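Local atomic coordinates of A1 protein (PDB entry 3RLK), a protein that probably helps make infectious phage particles, as the read-through domain that extends a minor fraction of the Qbeta coat protein. Residues A[32-37]-A[140-146]; A[50-55]-A[118-123]. All coordinates share one frame; numbering follows the deposited sequence.

Overall arrangement
Both contacts are seams of one small beta-barrel: strands 34-38, 52-58, 117-121, 129-135 and 140-143 each pair with the next, and the last pairs back with the first. Contact 1 is antiparallel and largely buried, its centre about 11 Å from the centre of the chain; contact 2 is parallel and only partly buried, its centre about 18 Å from that point. Both have bridging water: contact 1 uses it to join A33, W35, S143 and D146, while contact 2 adds the R118-Y53 stack and the W50-E119 bond. Since strands 34-38 and 52-58 are neighbours, the contacts meet directly. R118 NH1 lies 2.9 Å from L37 O, probably hydrogen-bonded, and K122 packs on the indole of W35.

Contact 1 of 2, residues A[32-37]-A[140-146]; sequences FAIWSL and AYCSLSD
The antiparallel seam that joins segments 32-37 and 140-146 in the beta-barrel is set by W35 and Y141, a hydrogen-bonded pair. Y141 N gives the firmer bond, reaching W35 O at 2.9 Å with an N-H...O angle of 151°; the return bond from W35 N to Y141 O is bent and weak. By F32 and D146 the separation has grown, to 6.9 Å between their CA atoms. These two side chains run alongside in opposite senses, ring and carboxylate planes 43° apart, and F32 CB meets C142 SG at 3.7 Å. W35, Y141 and L37 pack beside F132 of strand 129-135. L37 brings its CB over one face of the Y141 ring, towards the rim, while its CD1 packs on Y141 CB. The W35 side chain has CG beside its own backbone N (chi1 -56°), and its pyrrole edge runs along the partner strand: W35 CD1 comes within 3.4 Å of Y141 O, nearly in the indole plane. S143 is the N-cap of helix 144-147; its OG, also hydrogen-bonded to E130, accepts weak bonds from S145 N and D146 N. D146 OD2 accepts from two waters, one of them bound by A33 N. The other has four partners: it accepts from W35 NE1 (2.9 Å) and S143 N (3.0 Å), and donates to A33 O and D146 OD2, each at 2.6 Å.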
ATOM      1  N   PHE A  32     -11.853   0.087  -2.924  1.00 10.65           N
ATOM      2  CA  PHE A  32     -11.578  -0.136  -4.328  1.00 10.31           C
ATOM      3  C   PHE A  32     -11.718  -1.600  -4.624  1.00 10.42           C
ATOM      4  O   PHE A  32     -11.750  -2.423  -3.682  1.00 10.29           O
ATOM      5  CB  PHE A  32     -10.160   0.325  -4.672  1.00 10.53           C
ATOM      6  CG  PHE A  32      -9.961   1.797  -4.456  1.00  8.08           C
ATOM      7  CD1 PHE A  32     -10.458   2.719  -5.361  1.00 14.08           C
ATOM      8  CD2 PHE A  32      -9.319   2.258  -3.295  1.00 12.06           C
ATOM      9  CE1 PHE A  32     -10.346   4.106  -5.132  1.00 14.10           C
ATOM     10  CE2 PHE A  32      -9.212   3.617  -3.038  1.00 12.57           C
ATOM     11  CZ  PHE A  32      -9.703   4.558  -3.995  1.00 12.81           C
ATOM     12  N   ALA A  33     -11.887  -1.907  -5.916  1.00 11.08           N
ATOM     13  CA  ALA A  33     -12.010  -3.281  -6.339  1.00 10.45           C
ATOM     14  C   ALA A  33     -10.787  -4.061  -5.876  1.00  8.89           C
ATOM     15  O   ALA A  33      -9.599  -3.591  -5.897  1.00  9.93           O
ATOM     16  CB  ALA A  33     -12.133  -3.362  -7.851  1.00 11.36           C
ATOM     17  N   ILE A  34     -11.046  -5.287  -5.452  1.00 11.00           N
ATOM     18  CA  ILE A  34      -9.948  -6.207  -5.106  1.00  8.34           C
ATOM     19  C   ILE A  34      -9.910  -7.506  -6.006  1.00 10.82           C
ATOM     20  O   ILE A  34     -10.949  -7.859  -6.541  1.00  9.16           O
ATOM     21  CB  ILE A  34      -9.928  -6.521  -3.638  1.00  8.94           C
ATOM     22  CG1 ILE A  34     -11.238  -7.185  -3.210  1.00 12.36           C
ATOM     23  CG2 ILE A  34      -9.630  -5.237  -2.806  1.00  8.09           C
ATOM     24  CD1 ILE A  34     -11.040  -8.010  -1.849  1.00 13.49           C
ATOM     25  N   TRP A  35      -8.713  -8.152  -6.117  1.00 10.79           N
ATOM     26  CA  TRP A  35      -8.450  -9.082  -7.226  1.00 10.02           C
ATOM     27  C   TRP A  35      -7.611 -10.212  -6.738  1.00 10.77           C
ATOM     28  O   TRP A  35      -6.927 -10.066  -5.727  1.00 11.87           O
ATOM     29  CB  TRP A  35      -7.630  -8.382  -8.307  1.00 11.98           C
ATOM     30  CG  TRP A  35      -8.320  -7.139  -8.778  1.00 10.77           C
ATOM     31  CD1 TRP A  35      -8.253  -5.877  -8.182  1.00  8.35           C
ATOM     32  CD2 TRP A  35      -9.220  -7.031  -9.889  1.00  7.85           C
ATOM     33  NE1 TRP A  35      -9.044  -5.002  -8.900  1.00  8.64           N
ATOM     34  CE2 TRP A  35      -9.627  -5.683  -9.951  1.00 10.84           C
ATOM     35  CE3 TRP A  35      -9.677  -7.948 -10.896  1.00  8.41           C
ATOM     36  CZ2 TRP A  35     -10.475  -5.211 -10.961  1.00 12.95           C
ATOM     37  CZ3 TRP A  35     -10.528  -7.461 -11.905  1.00 10.93           C
ATOM     38  CH2 TRP A  35     -10.943  -6.128 -11.906  1.00 11.66           C
ATOM     39  N   SER A  36      -7.655 -11.318  -7.510  1.00 11.57           N
ATOM     40  CA  SER A  36      -6.720 -12.455  -7.326  1.00 12.10           C
ATOM     41  C   SER A  36      -5.869 -12.477  -8.603  1.00 11.01           C
ATOM     42  O   SER A  36      -6.426 -12.455  -9.732  1.00 12.75           O
ATOM     43  CB  SER A  36      -7.495 -13.779  -7.145  1.00 12.22           C
ATOM     44  OG  SER A  36      -6.622 -14.891  -7.067  1.00 13.77           O
ATOM     45  N   LEU A  37      -4.539 -12.473  -8.458  1.00 10.02           N
ATOM     46  CA  LEU A  37      -3.620 -12.592  -9.550  1.00 10.74           C
ATOM     47  C   LEU A  37      -2.783 -13.899  -9.397  1.00 12.66           C
ATOM     48  O   LEU A  37      -1.809 -13.902  -8.694  1.00 13.50           O
ATOM     49  CB  LEU A  37      -2.695 -11.355  -9.571  1.00 11.36           C
ATOM     50  CG  LEU A  37      -3.221 -10.157 -10.353  1.00 11.06           C
ATOM     51  CD1 LEU A  37      -4.371  -9.481  -9.613  1.00 12.17           C
ATOM     52  CD2 LEU A  37      -1.967  -9.190 -10.529  1.00 12.34           C
ATOM     53  N   ALA A 140      -5.353 -10.236  -0.908  1.00 11.42           N
ATOM     54  CA  ALA A 140      -5.967  -9.900  -2.167  1.00 11.76           C
ATOM     55  C   ALA A 140      -5.135  -8.732  -2.663  1.00 11.17           C
ATOM     56  O   ALA A 140      -4.335  -8.106  -1.896  1.00 11.87           O
ATOM     57  CB  ALA A 140      -7.457  -9.529  -2.008  1.00 11.79           C
ATOM     58  N   TYR A 141      -5.401  -8.370  -3.898  1.00  9.85           N
ATOM     59  CA  TYR A 141      -4.597  -7.368  -4.612  1.00  9.27           C
ATOM     60  C   TYR A 141      -5.487  -6.174  -4.938  1.00 10.74           C
ATOM     61  O   TYR A 141      -6.681  -6.302  -5.169  1.00 10.09           O
ATOM     62  CB  TYR A 141      -4.087  -7.961  -5.920  1.00  8.31           C
ATOM     63  CG  TYR A 141      -2.990  -8.917  -5.728  1.00 10.89           C
ATOM     64  CD1 TYR A 141      -1.655  -8.478  -5.748  1.00  9.46           C
ATOM     65  CD2 TYR A 141      -3.266 -10.247  -5.478  1.00 11.52           C
ATOM     66  CE1 TYR A 141      -0.566  -9.432  -5.507  1.00 12.21           C
ATOM     67  CE2 TYR A 141      -2.224 -11.194  -5.271  1.00 15.35           C
ATOM     68  CZ  TYR A 141      -0.905 -10.776  -5.295  1.00 14.52           C
ATOM     69  OH  TYR A 141       0.077 -11.729  -5.083  1.00 16.96           O
ATOM     70  N   CYS A 142      -4.875  -5.008  -4.994  1.00  9.70           N
ATOM     71  CA  CYS A 142      -5.680  -3.780  -5.311  1.00 10.83           C
ATOM     72  C   CYS A 142      -4.891  -2.973  -6.365  1.00  9.53           C
ATOM     73  O   CYS A 142      -3.646  -2.878  -6.255  1.00 10.52           O
ATOM     74  CB  CYS A 142      -5.880  -2.960  -4.016  1.00 11.42           C
ATOM     75  SG  CYS A 142      -7.064  -1.587  -4.302  1.00 14.74           S
ATOM     76  N   SER A 143      -5.556  -2.480  -7.420  1.00  7.69           N
ATOM     77  CA  SER A 143      -4.883  -1.773  -8.547  1.00  9.19           C
ATOM     78  C   SER A 143      -4.358  -0.399  -8.076  1.00  8.38           C
ATOM     79  O   SER A 143      -5.184   0.393  -7.600  1.00 10.46           O
ATOM     80  CB  SER A 143      -5.879  -1.501  -9.645  1.00 10.61           C
ATOM     81  OG  SER A 143      -5.223  -0.749 -10.663  1.00 11.42           O
ATOM     82  N   LEU A 144      -3.069  -0.121  -8.283  1.00  9.17           N
ATOM     83  CA  LEU A 144      -2.453   1.184  -8.000  1.00 11.25           C
ATOM     84  C   LEU A 144      -3.072   2.315  -8.900  1.00 13.44           C
ATOM     85  O   LEU A 144      -3.189   3.507  -8.501  1.00 13.52           O
ATOM     86  CB  LEU A 144      -0.907   1.057  -8.152  1.00 11.95           C
ATOM     87  CG  LEU A 144      -0.365   0.183  -6.996  1.00 12.01           C
ATOM     88  CD1 LEU A 144       1.064  -0.298  -7.398  1.00 11.49           C
ATOM     89  CD2 LEU A 144      -0.392   1.010  -5.648  1.00 11.18           C
ATOM     90  N   SER A 145      -3.570   1.873 -10.064  1.00 14.10           N
ATOM     91  CA  SER A 145      -4.251   2.740 -11.013  1.00 15.18           C
ATOM     92  C   SER A 145      -5.537   3.236 -10.402  1.00 14.97           C
ATOM     93  O   SER A 145      -5.781   4.435 -10.447  1.00 16.53           O
ATOM     94  CB  SER A 145      -4.543   2.068 -12.370  1.00 15.67           C
ATOM     95  OG  SER A 145      -3.309   1.897 -13.096  1.00 17.56           O
ATOM     96  N   ASP A 146      -6.297   2.350  -9.760  1.00 12.26           N
ATOM     97  CA  ASP A 146      -7.543   2.705  -9.122  1.00 13.63           C
ATOM     98  C   ASP A 146      -7.315   3.623  -7.888  1.00 13.88           C
ATOM     99  O   ASP A 146      -7.940   4.664  -7.766  1.00 13.09           O
ATOM    100  CB  ASP A 146      -8.322   1.454  -8.650  1.00 13.01           C
ATOM    101  CG  ASP A 146      -8.845   0.570  -9.774  1.00 16.12           C
ATOM    102  OD1 ASP A 146      -8.617   0.901 -10.959  1.00 20.38           O
ATOM    103  OD2 ASP A 146      -9.526  -0.466  -9.468  1.00 19.80           O
TER
HETATM  104  O   HOH W   1      -8.515  -2.290  -7.901  1.00 16.09           O
HETATM  105  O   HOH W   2     -11.839   0.384  -7.876  1.00 19.13           O

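Contact 2 of 2, residues A[50-55]-A[118-123]; sequences WPIYNA and REGKKP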
ATOM      1  N   TRP A  50       9.320 -10.439 -14.671  1.00 18.30           N
ATOM      2  CA  TRP A  50       8.148 -10.836 -13.837  1.00 16.10           C
ATOM      3  C   TRP A  50       7.020 -11.291 -14.772  1.00 15.84           C
ATOM      4  O   TRP A  50       6.929 -10.789 -15.871  1.00 16.14           O
ATOM      5  CB  TRP A  50       7.686  -9.683 -12.913  1.00 15.82           C
ATOM      6  CG  TRP A  50       7.397  -8.375 -13.588  1.00 15.01           C
ATOM      7  CD1 TRP A  50       6.234  -7.998 -14.151  1.00 16.23           C
ATOM      8  CD2 TRP A  50       8.293  -7.279 -13.730  1.00 19.63           C
ATOM      9  NE1 TRP A  50       6.334  -6.748 -14.656  1.00 17.88           N
ATOM     10  CE2 TRP A  50       7.594  -6.270 -14.413  1.00 20.58           C
ATOM     11  CE3 TRP A  50       9.629  -7.048 -13.336  1.00 21.40           C
ATOM     12  CZ2 TRP A  50       8.177  -5.031 -14.734  1.00 22.79           C
ATOM     13  CZ3 TRP A  50      10.230  -5.827 -13.688  1.00 19.87           C
ATOM     14  CH2 TRP A  50       9.499  -4.842 -14.378  1.00 20.90           C
ATOM     15  N   PRO A  51       6.142 -12.216 -14.311  1.00 15.78           N
ATOM     16  CA  PRO A  51       5.074 -12.589 -15.208  1.00 15.58           C
ATOM     17  C   PRO A  51       4.068 -11.469 -15.331  1.00 14.58           C
ATOM     18  O   PRO A  51       4.041 -10.529 -14.510  1.00 13.26           O
ATOM     19  CB  PRO A  51       4.401 -13.769 -14.507  1.00 16.29           C
ATOM     20  CG  PRO A  51       5.200 -14.104 -13.256  1.00 18.50           C
ATOM     21  CD  PRO A  51       6.121 -12.935 -13.016  1.00 15.74           C
ATOM     22  N   ILE A  52       3.146 -11.599 -16.259  1.00 12.29           N
ATOM     23  CA  ILE A  52       1.905 -10.805 -16.165  1.00 13.49           C
ATOM     24  C   ILE A  52       0.841 -11.819 -15.853  1.00 13.48           C
ATOM     25  O   ILE A  52       0.752 -12.882 -16.516  1.00 16.27           O
ATOM     26  CB  ILE A  52       1.576  -9.984 -17.453  1.00 13.37           C
ATOM     27  CG1 ILE A  52       2.726  -9.005 -17.727  1.00 13.99           C
ATOM     28  CG2 ILE A  52       0.248  -9.266 -17.318  1.00 17.80           C
ATOM     29  CD1 ILE A  52       2.594  -8.172 -18.988  1.00 16.67           C
ATOM     30  N   TYR A  53       0.017 -11.473 -14.891  1.00 11.01           N
ATOM     31  CA  TYR A  53      -1.108 -12.321 -14.495  1.00 12.93           C
ATOM     32  C   TYR A  53      -2.418 -11.829 -15.109  1.00 12.35           C
ATOM     33  O   TYR A  53      -2.592 -10.664 -15.531  1.00 13.91           O
ATOM     34  CB  TYR A  53      -1.253 -12.341 -12.966  1.00 11.82           C
ATOM     35  CG  TYR A  53      -0.057 -12.960 -12.272  1.00 14.79           C
ATOM     36  CD1 TYR A  53      -0.062 -14.294 -11.906  1.00 13.76           C
ATOM     37  CD2 TYR A  53       1.078 -12.178 -11.946  1.00 16.99           C
ATOM     38  CE1 TYR A  53       1.054 -14.885 -11.269  1.00 14.70           C
ATOM     39  CE2 TYR A  53       2.180 -12.744 -11.310  1.00 14.91           C
ATOM     40  CZ  TYR A  53       2.149 -14.104 -10.969  1.00 16.87           C
ATOM     41  OH  TYR A  53       3.237 -14.689 -10.342  1.00 15.25           O
ATOM     42  N   ASN A  54      -3.352 -12.753 -15.149  1.00 12.03           N
ATOM     43  CA  ASN A  54      -4.722 -12.408 -15.413  1.00 11.81           C
ATOM     44  C   ASN A  54      -5.335 -12.047 -14.079  1.00 10.15           C
ATOM     45  O   ASN A  54      -5.328 -12.870 -13.144  1.00 12.88           O
ATOM     46  CB  ASN A  54      -5.422 -13.642 -15.972  1.00 11.22           C
ATOM     47  CG  ASN A  54      -5.156 -13.864 -17.470  1.00 14.92           C
ATOM     48  OD1 ASN A  54      -5.145 -12.934 -18.268  1.00 25.47           O
ATOM     49  ND2 ASN A  54      -4.994 -15.107 -17.850  1.00 22.27           N
ATOM     50  N   ALA A  55      -5.882 -10.834 -13.964  1.00 10.49           N
ATOM     51  CA  ALA A  55      -6.582 -10.423 -12.766  1.00 12.10           C
ATOM     52  C   ALA A  55      -7.996 -10.921 -12.672  1.00 13.65           C
ATOM     53  O   ALA A  55      -8.773 -10.666 -13.592  1.00 12.45           O
ATOM     54  CB  ALA A  55      -6.514  -8.839 -12.584  1.00 12.60           C
ATOM     55  N   ARG A 118       2.165  -7.145  -8.153  1.00 13.75           N
ATOM     56  CA  ARG A 118       2.071  -8.035  -9.361  1.00 11.73           C
ATOM     57  C   ARG A 118       1.508  -7.257 -10.502  1.00 11.95           C
ATOM     58  O   ARG A 118       0.598  -6.429 -10.315  1.00 12.35           O
ATOM     59  CB  ARG A 118       1.226  -9.302  -9.091  1.00 12.45           C
ATOM     60  CG  ARG A 118       2.004 -10.304  -8.237  1.00  8.78           C
ATOM     61  CD  ARG A 118       1.272 -11.643  -8.073  1.00 11.98           C
ATOM     62  NE  ARG A 118       2.150 -12.588  -7.390  1.00 15.49           N
ATOM     63  CZ  ARG A 118       1.867 -13.868  -7.125  1.00 16.52           C
ATOM     64  NH1 ARG A 118       0.753 -14.420  -7.553  1.00 18.02           N
ATOM     65  NH2 ARG A 118       2.762 -14.605  -6.427  1.00 19.33           N
ATOM     66  N   GLU A 119       1.998  -7.511 -11.722  1.00 10.01           N
ATOM     67  CA  GLU A 119       1.366  -6.863 -12.892  1.00 12.27           C
ATOM     68  C   GLU A 119       0.227  -7.734 -13.415  1.00 13.13           C
ATOM     69  O   GLU A 119       0.417  -8.960 -13.570  1.00 11.00           O
ATOM     70  CB  GLU A 119       2.428  -6.731 -13.990  1.00 12.77           C
ATOM     71  CG  GLU A 119       2.004  -5.778 -15.107  1.00 15.99           C
ATOM     72  CD  GLU A 119       3.202  -5.120 -15.746  1.00 22.88           C
ATOM     73  OE1 GLU A 119       4.228  -5.810 -15.912  1.00 23.65           O
ATOM     74  OE2 GLU A 119       3.113  -3.920 -16.043  1.00 26.62           O
ATOM     75  N   GLY A 120      -0.929  -7.152 -13.723  1.00 12.67           N
ATOM     76  CA  GLY A 120      -1.996  -8.059 -14.220  1.00 14.06           C
ATOM     77  C   GLY A 120      -2.888  -7.397 -15.265  1.00 15.77           C
ATOM     78  O   GLY A 120      -3.046  -6.154 -15.325  1.00 14.68           O
ATOM     79  N   LYS A 121      -3.494  -8.275 -16.056  1.00 16.45           N
ATOM     80  CA  LYS A 121      -4.349  -7.882 -17.141  1.00 18.58           C
ATOM     81  C   LYS A 121      -5.835  -7.974 -16.682  1.00 17.90           C
ATOM     82  O   LYS A 121      -6.286  -9.019 -16.314  1.00 16.79           O
ATOM     83  CB  LYS A 121      -4.131  -8.765 -18.373  1.00 17.96           C
ATOM     84  CG  LYS A 121      -5.016  -8.232 -19.572  1.00 21.54           C
ATOM     85  CD  LYS A 121      -5.010  -9.186 -20.725  1.00 25.93           C
ATOM     86  CE  LYS A 121      -5.886  -8.651 -21.872  1.00 27.48           C
ATOM     87  NZ  LYS A 121      -5.341  -7.350 -22.500  1.00 31.93           N
ATOM     88  N   LYS A 122      -6.547  -6.855 -16.683  1.00 17.95           N
ATOM     89  CA  LYS A 122      -7.975  -6.872 -16.289  1.00 17.61           C
ATOM     90  C   LYS A 122      -8.922  -7.392 -17.364  1.00 18.33           C
ATOM     91  O   LYS A 122      -8.612  -7.350 -18.565  1.00 18.71           O
ATOM     92  CB  LYS A 122      -8.419  -5.471 -15.893  1.00 19.63           C
ATOM     93  CG  LYS A 122      -7.576  -4.904 -14.746  1.00 24.72           C
ATOM     94  CD  LYS A 122      -8.389  -4.186 -13.653  1.00 29.48           C
ATOM     95  CE  LYS A 122      -8.742  -2.779 -14.016  1.00 30.92           C
ATOM     96  NZ  LYS A 122      -8.369  -1.870 -12.874  1.00 31.86           N
ATOM     97  N   PRO A 123     -10.106  -7.851 -16.943  1.00 17.74           N
ATOM     98  CA  PRO A 123     -11.124  -8.093 -17.982  1.00 19.79           C
ATOM     99  C   PRO A 123     -11.617  -6.707 -18.499  1.00 21.08           C
ATOM    100  O   PRO A 123     -11.339  -5.645 -17.853  1.00 22.21           O
ATOM    101  CB  PRO A 123     -12.273  -8.801 -17.206  1.00 20.35           C
ATOM    102  CG  PRO A 123     -11.840  -8.922 -15.802  1.00 19.82           C
ATOM    103  CD  PRO A 123     -10.581  -8.122 -15.586  1.00 16.70           C
TER
HETATM  104  O   HOH W   3       3.666  -9.666 -11.698  1.00 11.80           O
HETATM  105  O   HOH W   4      -7.778 -11.193 -17.530  1.00 28.32           O
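A flat stack, Y53 on R118, and an edge-on hydrogen bond, W50 to E119, stand at the start of the parallel seam between strands 52-55 and 118-121. The guanidinium of R118 lies almost parallel to the Y53 ring, planes 4° apart, but the stack is offset: the group centres are 4.6 Å apart, and Y53 OH, rather than the ring centre, sits over the middle of the guanidinium. The R118 chain, extended from CG to NE, crosses the ring obliquely and adds a CH-pi contact, with CD 4.0 Å from the Y53 centroid. R118 NH1 also forms a salt bridge with E38 and a hydrogen bond with L37 O, both of which help fix the turn of the group. W50 and E119 meet differently, edge on for the indole. W50 NE1 donates to E119 OE1 at 2.6 Å, with the oxygen in the indole plane but the donor 37° out of the carboxylate plane. E119 has CG anti to its backbone N (chi1 -166°) and an extended chain beyond, which carries the carboxylate out to the indole; its OE2 pairs with R131. From E119 onward the backbone bonds follow the parallel pattern: Y53 N bonds E119 O (2.9 Å), K121 N bonds Y53 O (2.6 Å), and A55 N bonds K121 O (3.0 Å). G120 brings its CA within 3.0 Å of Y53 O. A water joins P51 O to E119 N where the strands part. With one carboxylate oxygen held by the indole and the other by R131, E119 is probably ionised and rotationally fixed, while R118 is held flat beside Y53 through NH1, its charge probably partly offset by E38.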